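Local structure of citrate lyase subunit beta-like protein (Mycobacterium tuberculosis H37Rv, 6CJ3) at residues V38-L43 / R68-I73; L191-V196 / C216-Q221. The protein is a magnesium-dependent lyase of the HpcH/HpaI aldolase family, forms homotrimers and may play a role in fatty acid biosynthesis. All coordinates share one frame; numbering follows the deposited sequence.

Contact 1. Residues V38-L43 / R68-I73. With ACT (acetate ion), chain E.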
ATOM      1  N   VAL A  38     -16.056   5.398 -24.537  1.00 25.80           N
ATOM      2  CA  VAL A  38     -14.824   5.054 -25.241  1.00 27.08           C
ATOM      3  C   VAL A  38     -14.844   3.551 -25.453  1.00 27.58           C
ATOM      4  O   VAL A  38     -15.235   2.801 -24.553  1.00 27.83           O
ATOM      5  CB  VAL A  38     -13.568   5.493 -24.452  1.00 24.83           C
ATOM      6  CG1 VAL A  38     -12.273   4.890 -25.061  1.00 23.22           C
ATOM      7  CG2 VAL A  38     -13.473   7.017 -24.390  1.00 28.69           C
ATOM      8  N   VAL A  39     -14.466   3.109 -26.650  1.00 27.42           N
ATOM      9  CA  VAL A  39     -14.354   1.688 -26.966  1.00 23.64           C
ATOM     10  C   VAL A  39     -12.888   1.279 -26.905  1.00 27.24           C
ATOM     11  O   VAL A  39     -12.022   1.955 -27.482  1.00 24.40           O
ATOM     12  CB  VAL A  39     -14.940   1.379 -28.351  1.00 25.30           C
ATOM     13  CG1 VAL A  39     -14.671  -0.079 -28.726  1.00 24.56           C
ATOM     14  CG2 VAL A  39     -16.436   1.687 -28.372  1.00 28.57           C
ATOM     15  N   ILE A  40     -12.607   0.169 -26.221  1.00 21.48           N
ATOM     16  CA  ILE A  40     -11.289  -0.455 -26.248  1.00 22.35           C
ATOM     17  C   ILE A  40     -11.393  -1.654 -27.181  1.00 22.85           C
ATOM     18  O   ILE A  40     -11.884  -2.715 -26.787  1.00 26.30           O
ATOM     19  CB  ILE A  40     -10.817  -0.879 -24.855  1.00 22.94           C
ATOM     20  CG1 ILE A  40     -10.881   0.283 -23.862  1.00 18.77           C
ATOM     21  CG2 ILE A  40      -9.383  -1.417 -24.926  1.00 21.47           C
ATOM     22  CD1 ILE A  40     -10.795  -0.194 -22.412  1.00 21.20           C
ATOM     23  N   LEU A  41     -10.944  -1.493 -28.423  1.00 22.94           N
ATOM     24  CA  LEU A  41     -10.875  -2.633 -29.329  1.00 22.42           C
ATOM     25  C   LEU A  41      -9.731  -3.532 -28.880  1.00 28.60           C
ATOM     26  O   LEU A  41      -8.601  -3.071 -28.692  1.00 27.11           O
ATOM     27  CB  LEU A  41     -10.678  -2.170 -30.779  1.00 21.61           C
ATOM     28  CG  LEU A  41     -11.833  -1.388 -31.422  1.00 23.90           C
ATOM     29  CD1 LEU A  41     -11.474  -0.970 -32.838  1.00 26.47           C
ATOM     30  CD2 LEU A  41     -13.119  -2.210 -31.444  1.00 26.29           C
ATOM     31  N   ASP A  42     -10.028  -4.810 -28.677  1.00 27.34           N
ATOM     32  CA  ASP A  42      -9.142  -5.700 -27.943  1.00 26.52           C
ATOM     33  C   ASP A  42      -8.480  -6.682 -28.899  1.00 27.41           C
ATOM     34  O   ASP A  42      -9.164  -7.472 -29.552  1.00 28.33           O
ATOM     35  CB  ASP A  42      -9.923  -6.445 -26.863  1.00 22.42           C
ATOM     36  CG  ASP A  42      -9.021  -7.182 -25.891  1.00 26.02           C
ATOM     37  OD1 ASP A  42      -7.782  -6.974 -25.939  1.00 21.99           O
ATOM     38  OD2 ASP A  42      -9.554  -7.971 -25.078  1.00 25.75           O
ATOM     39  N   LEU A  43      -7.148  -6.647 -28.957  1.00 22.28           N
ATOM     40  CA  LEU A  43      -6.373  -7.668 -29.645  1.00 21.07           C
ATOM     41  C   LEU A  43      -5.756  -8.684 -28.690  1.00 24.05           C
ATOM     42  O   LEU A  43      -5.158  -9.665 -29.159  1.00 24.32           O
ATOM     43  CB  LEU A  43      -5.254  -7.019 -30.482  1.00 22.05           C
ATOM     44  CG  LEU A  43      -5.685  -6.062 -31.600  1.00 24.83           C
ATOM     45  CD1 LEU A  43      -4.475  -5.282 -32.127  1.00 25.05           C
ATOM     46  CD2 LEU A  43      -6.372  -6.832 -32.745  1.00 25.76           C
ATOM     47  N   ARG A  68     -12.325   8.402 -29.884  1.00 31.93           N
ATOM     48  CA  ARG A  68     -13.087   7.730 -28.836  1.00 32.88           C
ATOM     49  C   ARG A  68     -12.783   6.237 -28.776  1.00 30.53           C
ATOM     50  O   ARG A  68     -13.616   5.457 -28.291  1.00 29.81           O
ATOM     51  CB  ARG A  68     -14.586   7.957 -29.049  1.00 36.33           C
ATOM     52  CG  ARG A  68     -15.026   9.386 -28.799  1.00 45.28           C
ATOM     53  CD  ARG A  68     -14.737   9.781 -27.360  1.00 52.01           C
ATOM     54  NE  ARG A  68     -15.090  11.170 -27.075  1.00 68.42           N
ATOM     55  CZ  ARG A  68     -14.215  12.172 -27.032  1.00 78.91           C
ATOM     56  NH1 ARG A  68     -12.927  11.944 -27.255  1.00 81.05           N
ATOM     57  NH2 ARG A  68     -14.627  13.403 -26.762  1.00 83.09           N
ATOM     58  N   THR A  69     -11.616   5.820 -29.265  1.00 26.37           N
ATOM     59  CA  THR A  69     -11.265   4.412 -29.393  1.00 25.37           C
ATOM     60  C   THR A  69      -9.814   4.206 -28.996  1.00 28.65           C
ATOM     61  O   THR A  69      -8.938   4.953 -29.436  1.00 28.99           O
ATOM     62  CB  THR A  69     -11.467   3.911 -30.827  1.00 28.80           C
ATOM     63  OG1 THR A  69     -12.779   4.246 -31.272  1.00 32.21           O
ATOM     64  CG2 THR A  69     -11.291   2.404 -30.884  1.00 30.45           C
ATOM     65  N   VAL A  70      -9.575   3.188 -28.177  1.00 23.82           N
ATOM     66  CA  VAL A  70      -8.252   2.746 -27.754  1.00 25.68           C
ATOM     67  C   VAL A  70      -8.087   1.311 -28.233  1.00 30.64           C
ATOM     68  O   VAL A  70      -9.068   0.566 -28.320  1.00 25.99           O
ATOM     69  CB  VAL A  70      -8.122   2.852 -26.214  1.00 22.62           C
ATOM     70  CG1 VAL A  70      -6.834   2.203 -25.699  1.00 24.93           C
ATOM     71  CG2 VAL A  70      -8.214   4.323 -25.775  1.00 24.91           C
ATOM     72  N   VAL A  71      -6.860   0.905 -28.556  1.00 23.05           N
ATOM     73  CA  VAL A  71      -6.622  -0.471 -28.990  1.00 20.69           C
ATOM     74  C   VAL A  71      -5.766  -1.154 -27.937  1.00 22.50           C
ATOM     75  O   VAL A  71      -4.643  -0.712 -27.662  1.00 22.44           O
ATOM     76  CB  VAL A  71      -5.964  -0.532 -30.377  1.00 24.58           C
ATOM     77  CG1 VAL A  71      -5.669  -1.978 -30.772  1.00 22.87           C
ATOM     78  CG2 VAL A  71      -6.856   0.150 -31.437  1.00 22.63           C
ATOM     79  N   ARG A  72      -6.292  -2.218 -27.328  1.00 20.98           N
ATOM     80  CA  ARG A  72      -5.470  -3.018 -26.422  1.00 17.77           C
ATOM     81  C   ARG A  72      -4.628  -3.978 -27.254  1.00 18.86           C
ATOM     82  O   ARG A  72      -5.161  -4.862 -27.932  1.00 21.01           O
ATOM     83  CB  ARG A  72      -6.300  -3.780 -25.387  1.00 19.89           C
ATOM     84  CG  ARG A  72      -5.363  -4.576 -24.453  1.00 21.64           C
ATOM     85  CD  ARG A  72      -6.005  -5.018 -23.133  1.00 18.60           C
ATOM     86  NE  ARG A  72      -6.912  -6.144 -23.317  1.00 20.81           N
ATOM     87  CZ  ARG A  72      -7.433  -6.849 -22.313  1.00 23.87           C
ATOM     88  NH1 ARG A  72      -7.112  -6.550 -21.056  1.00 21.71           N
ATOM     89  NH2 ARG A  72      -8.258  -7.858 -22.561  1.00 21.42           N
ATOM     90  N   ILE A  73      -3.307  -3.783 -27.224  1.00 22.25           N
ATOM     91  CA  ILE A  73      -2.372  -4.631 -27.955  1.00 19.29           C
ATOM     92  C   ILE A  73      -1.914  -5.762 -27.048  1.00 22.19           C
ATOM     93  O   ILE A  73      -2.370  -5.870 -25.908  1.00 19.60           O
ATOM     94  CB  ILE A  73      -1.176  -3.811 -28.471  1.00 18.00           C
ATOM     95  CG1 ILE A  73      -0.429  -3.145 -27.310  1.00 18.23           C
ATOM     96  CG2 ILE A  73      -1.670  -2.758 -29.471  1.00 22.40           C
ATOM     97  CD1 ILE A  73       0.755  -2.257 -27.767  1.00 17.43           C
TER
HETATM   98  C   ACT E 304     -10.441  -9.046 -20.026  1.00 42.40           C
HETATM   99  O   ACT E 304      -9.229  -9.206 -20.332  1.00 28.14           O
HETATM  100  OXT ACT E 304     -10.977  -9.101 -18.887  1.00 47.63           O
HETATM  101  CH3 ACT E 304     -11.431  -8.733 -21.212  1.00 46.31           C
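Asp42 and Arg72, paired in register, both carry CG anti to the backbone N, and their side chains lie side by side, pointing the same way; a bend at chi3 of Arg72 (75°) turns its head onto the acid. The strands, 38-42 and 69-72, are the second and third of a TIM barrel, joined through helix 52-61 in a beta-alpha-beta crossover. Parallel pairing runs from Val39 with Thr69 to Asp42 with Arg72. Val70 N gives to Val39 O at 2.8 Å and Arg72 N to Leu41 O at 2.8 Å; beyond the strand end, Leu43 N still reaches Arg72 O at 2.9 Å. On the face of Leu41 and Val71, Leu41 CG rests on Thr69 CG2 at 3.9 Å; past the strand end, Leu43 CD1 meets Val71 CG1 at 3.8 Å. Ile40 CG2 lies against Arg72 CB on the other face, at the foot of the salt bridge. The grip there is side-on and two-pronged: Arg72 NE meets Asp42 OD1 at 2.9 Å, nearly straight but from above the carboxylate plane, with the two flat groups turned 55° apart. Backbone N-H groups of Glu44 and Gly46 hold the same carboxylate, which probably helps to position the substrate-binding arginine. Arg72 NH1 bonds a pyruvate, and NH2 is shared between Asp42 OD2 at 2.8 Å and an acetate oxygen, ACT O, at 2.8 Å.

Contact 2. Residues L191-V196 / C216-Q221; sequences LDILDV and CIHPSQ. With PYR (pyruvic acid), chain G.
A partly buried, water-bridged contact between two loops joins residues 191-196 to 216-221 in the TIM barrel: the first loop follows strand 184-187 and the second strand 213-216, each leading into a helix. No direct hydrogen bond crosses. Ile193 carries the contact: its CG1 presses on Ile217 CD1 at 3.3 Å, tighter than usual van der Waals contact, and its CG2, anti to the backbone N, sits over a face of the His218 ring in a CH-pi contact, 4.2 Å from the ring centroid. Met259 of a second subunit packs on both isoleucines. The receiving loop holds a capping box of His218 and Gln221, in which Gln221 OE1 takes a weak bond from His218 N; a further capping bond runs from Ser220 N to His218 ND1 at 3.1 Å. Extended beyond CG, the Gln221 side chain reaches the start of its own loop, where OE1 accepts from Ile217 N at 2.8 Å nearly along the C=O axis; NE2 gives to His190 O. Two waters both donate to Ile193 O: one accepts from Gln221 NE2, the other pairs with Ser220 OG. Asp192 N donates to the ketone oxygen of a bound pyruvate, PYR O3, at 3.0 Å.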
ATOM      1  N   LEU A 191     -16.361  -8.491 -13.564  1.00 23.07           N
ATOM      2  CA  LEU A 191     -16.588  -9.641 -14.437  1.00 24.69           C
ATOM      3  C   LEU A 191     -17.997 -10.211 -14.307  1.00 24.83           C
ATOM      4  O   LEU A 191     -18.504 -10.790 -15.272  1.00 28.24           O
ATOM      5  CB  LEU A 191     -15.564 -10.738 -14.156  1.00 29.86           C
ATOM      6  CG  LEU A 191     -14.141 -10.445 -14.644  1.00 31.01           C
ATOM      7  CD1 LEU A 191     -13.277 -11.642 -14.336  1.00 35.77           C
ATOM      8  CD2 LEU A 191     -14.111 -10.132 -16.129  1.00 33.31           C
ATOM      9  N   ASP A 192     -18.634 -10.086 -13.146  1.00 24.80           N
ATOM     10  CA  ASP A 192     -19.989 -10.613 -12.954  1.00 28.36           C
ATOM     11  C   ASP A 192     -20.976  -9.628 -13.571  1.00 28.19           C
ATOM     12  O   ASP A 192     -21.421  -8.675 -12.929  1.00 27.03           O
ATOM     13  CB  ASP A 192     -20.273 -10.845 -11.477  1.00 30.20           C
ATOM     14  CG  ASP A 192     -21.551 -11.634 -11.238  1.00 36.34           C
ATOM     15  OD1 ASP A 192     -22.385 -11.743 -12.154  1.00 33.50           O
ATOM     16  OD2 ASP A 192     -21.728 -12.135 -10.119  1.00 34.79           O
ATOM     17  N   ILE A 193     -21.315  -9.867 -14.840  1.00 27.72           N
ATOM     18  CA  ILE A 193     -22.118  -8.918 -15.615  1.00 29.67           C
ATOM     19  C   ILE A 193     -23.478  -8.692 -14.970  1.00 31.60           C
ATOM     20  O   ILE A 193     -23.964  -7.555 -14.895  1.00 31.29           O
ATOM     21  CB  ILE A 193     -22.271  -9.415 -17.063  1.00 29.28           C
ATOM     22  CG1 ILE A 193     -20.914  -9.417 -17.758  1.00 25.73           C
ATOM     23  CG2 ILE A 193     -23.301  -8.573 -17.828  1.00 29.99           C
ATOM     24  CD1 ILE A 193     -20.912 -10.198 -19.043  1.00 27.26           C
ATOM     25  N   LEU A 194     -24.130  -9.764 -14.522  1.00 29.25           N
ATOM     26  CA  LEU A 194     -25.466  -9.612 -13.965  1.00 30.79           C
ATOM     27  C   LEU A 194     -25.460  -9.033 -12.553  1.00 29.91           C
ATOM     28  O   LEU A 194     -26.526  -8.658 -12.052  1.00 29.86           O
ATOM     29  CB  LEU A 194     -26.207 -10.958 -13.988  1.00 34.80           C
ATOM     30  CG  LEU A 194     -26.445 -11.571 -15.375  1.00 37.79           C
ATOM     31  CD1 LEU A 194     -27.182 -12.907 -15.264  1.00 33.83           C
ATOM     32  CD2 LEU A 194     -27.210 -10.623 -16.285  1.00 38.06           C
ATOM     33  N   ASP A 195     -24.296  -8.915 -11.916  1.00 32.88           N
ATOM     34  CA  ASP A 195     -24.181  -8.334 -10.573  1.00 33.82           C
ATOM     35  C   ASP A 195     -24.172  -6.803 -10.664  1.00 34.63           C
ATOM     36  O   ASP A 195     -23.166  -6.126 -10.426  1.00 30.14           O
ATOM     37  CB  ASP A 195     -22.926  -8.860  -9.884  1.00 32.32           C
ATOM     38  CG  ASP A 195     -22.715  -8.253  -8.512  1.00 30.18           C
ATOM     39  OD1 ASP A 195     -23.721  -7.932  -7.828  1.00 32.12           O
ATOM     40  OD2 ASP A 195     -21.535  -8.099  -8.127  1.00 29.59           O
ATOM     41  N   VAL A 196     -25.339  -6.257 -11.014  1.00 34.06           N
ATOM     42  CA  VAL A 196     -25.486  -4.810 -11.155  1.00 31.67           C
ATOM     43  C   VAL A 196     -25.287  -4.116  -9.814  1.00 35.06           C
ATOM     44  O   VAL A 196     -24.666  -3.046  -9.740  1.00 31.88           O
ATOM     45  CB  VAL A 196     -26.859  -4.469 -11.762  1.00 44.05           C
ATOM     46  CG1 VAL A 196     -27.019  -2.967 -11.887  1.00 46.96           C
ATOM     47  CG2 VAL A 196     -27.036  -5.152 -13.106  1.00 47.27           C
ATOM     48  N   CYS A 216     -15.637  -1.556 -18.564  1.00 22.29           N
ATOM     49  CA  CYS A 216     -16.698  -2.551 -18.597  1.00 27.23           C
ATOM     50  C   CYS A 216     -16.402  -3.616 -19.645  1.00 29.09           C
ATOM     51  O   CYS A 216     -15.658  -3.390 -20.606  1.00 25.64           O
ATOM     52  CB  CYS A 216     -18.057  -1.899 -18.895  1.00 25.69           C
ATOM     53  SG  CYS A 216     -18.494  -0.539 -17.770  1.00 26.17           S
ATOM     54  N   ILE A 217     -17.010  -4.791 -19.465  1.00 27.16           N
ATOM     55  CA  ILE A 217     -16.903  -5.861 -20.447  1.00 27.69           C
ATOM     56  C   ILE A 217     -18.249  -6.204 -21.085  1.00 31.78           C
ATOM     57  O   ILE A 217     -18.326  -7.117 -21.908  1.00 33.33           O
ATOM     58  CB  ILE A 217     -16.229  -7.113 -19.843  1.00 31.51           C
ATOM     59  CG1 ILE A 217     -16.714  -7.365 -18.418  1.00 31.56           C
ATOM     60  CG2 ILE A 217     -14.720  -6.930 -19.759  1.00 27.57           C
ATOM     61  CD1 ILE A 217     -17.910  -8.147 -18.366  1.00 26.85           C
ATOM     62  N   HIS A 218     -19.310  -5.459 -20.760  1.00 27.14           N
ATOM     63  CA  HIS A 218     -20.611  -5.702 -21.382  1.00 29.78           C
ATOM     64  C   HIS A 218     -21.351  -4.374 -21.476  1.00 27.24           C
ATOM     65  O   HIS A 218     -21.300  -3.582 -20.520  1.00 25.81           O
ATOM     66  CB  HIS A 218     -21.442  -6.722 -20.592  1.00 28.53           C
ATOM     67  CG  HIS A 218     -22.655  -7.211 -21.320  1.00 31.03           C
ATOM     68  ND1 HIS A 218     -23.858  -6.538 -21.300  1.00 30.64           N
ATOM     69  CD2 HIS A 218     -22.855  -8.316 -22.077  1.00 35.10           C
ATOM     70  CE1 HIS A 218     -24.747  -7.207 -22.014  1.00 38.14           C
ATOM     71  NE2 HIS A 218     -24.166  -8.293 -22.494  1.00 32.63           N
ATOM     72  N   PRO A 219     -22.020  -4.090 -22.598  1.00 27.68           N
ATOM     73  CA  PRO A 219     -22.637  -2.761 -22.753  1.00 29.52           C
ATOM     74  C   PRO A 219     -23.715  -2.453 -21.725  1.00 32.94           C
ATOM     75  O   PRO A 219     -23.930  -1.272 -21.422  1.00 32.74           O
ATOM     76  CB  PRO A 219     -23.201  -2.799 -24.182  1.00 31.31           C
ATOM     77  CG  PRO A 219     -23.307  -4.242 -24.525  1.00 29.70           C
ATOM     78  CD  PRO A 219     -22.216  -4.933 -23.792  1.00 26.98           C
ATOM     79  N   SER A 220     -24.402  -3.470 -21.180  1.00 28.70           N
ATOM     80  CA  SER A 220     -25.354  -3.235 -20.093  1.00 28.15           C
ATOM     81  C   SER A 220     -24.710  -2.557 -18.883  1.00 31.51           C
ATOM     82  O   SER A 220     -25.416  -1.916 -18.093  1.00 29.11           O
ATOM     83  CB  SER A 220     -25.989  -4.559 -19.651  1.00 34.69           C
ATOM     84  OG  SER A 220     -25.010  -5.395 -19.049  1.00 32.00           O
ATOM     85  N   GLN A 221     -23.395  -2.690 -18.711  1.00 32.43           N
ATOM     86  CA  GLN A 221     -22.724  -2.090 -17.561  1.00 27.81           C
ATOM     87  C   GLN A 221     -22.522  -0.586 -17.705  1.00 29.29           C
ATOM     88  O   GLN A 221     -22.334   0.097 -16.690  1.00 27.31           O
ATOM     89  CB  GLN A 221     -21.376  -2.766 -17.334  1.00 28.72           C
ATOM     90  CG  GLN A 221     -21.483  -4.246 -17.064  1.00 29.93           C
ATOM     91  CD  GLN A 221     -20.138  -4.891 -16.856  1.00 28.09           C
ATOM     92  OE1 GLN A 221     -19.244  -4.777 -17.701  1.00 27.82           O
ATOM     93  NE2 GLN A 221     -19.971  -5.564 -15.717  1.00 23.19           N
TER
HETATM   94  C   PYR G 306     -16.973 -11.354  -9.626  0.93 50.09           C
HETATM   95  O   PYR G 306     -16.037 -11.596 -10.508  0.93 47.65           O
HETATM   96  OXT PYR G 306     -17.361 -12.306  -8.813  0.93 56.27           O
HETATM   97  CA  PYR G 306     -17.562 -10.093  -9.539  0.93 43.63           C
HETATM   98  O3  PYR G 306     -17.420  -9.232 -10.525  0.93 30.47           O
HETATM   99  CB  PYR G 306     -18.369  -9.741  -8.317  0.93 34.80           C
HETATM  100  O   HOH W   1     -22.074  -5.768 -13.702  1.00 29.86           O
HETATM  101  O   HOH W   2     -25.462  -5.811 -16.325  1.00 37.34           O

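Contact 1 and contact 2 illustrate how a TIM barrel is built: paired strands form the wall of the barrel, and loops after the strands carry further groups at its C-terminal end. Their centres lie 18 Å apart and their nearest atoms about 6 Å, without touching. Phe20 of strand 17-22 packs on both Arg72 and Ile217. The active site belongs to contact 1, where the Arg72 side chain is about 3 Å from one pyruvate and about 4 Å from the magnesium ion, near Glu120 and Asp146. Contact 2 meets a different pyruvate, but Ile217 comes within about 4 Å of the acetate, probably from the crystallisation liquor, that Arg72 NH2 also bonds.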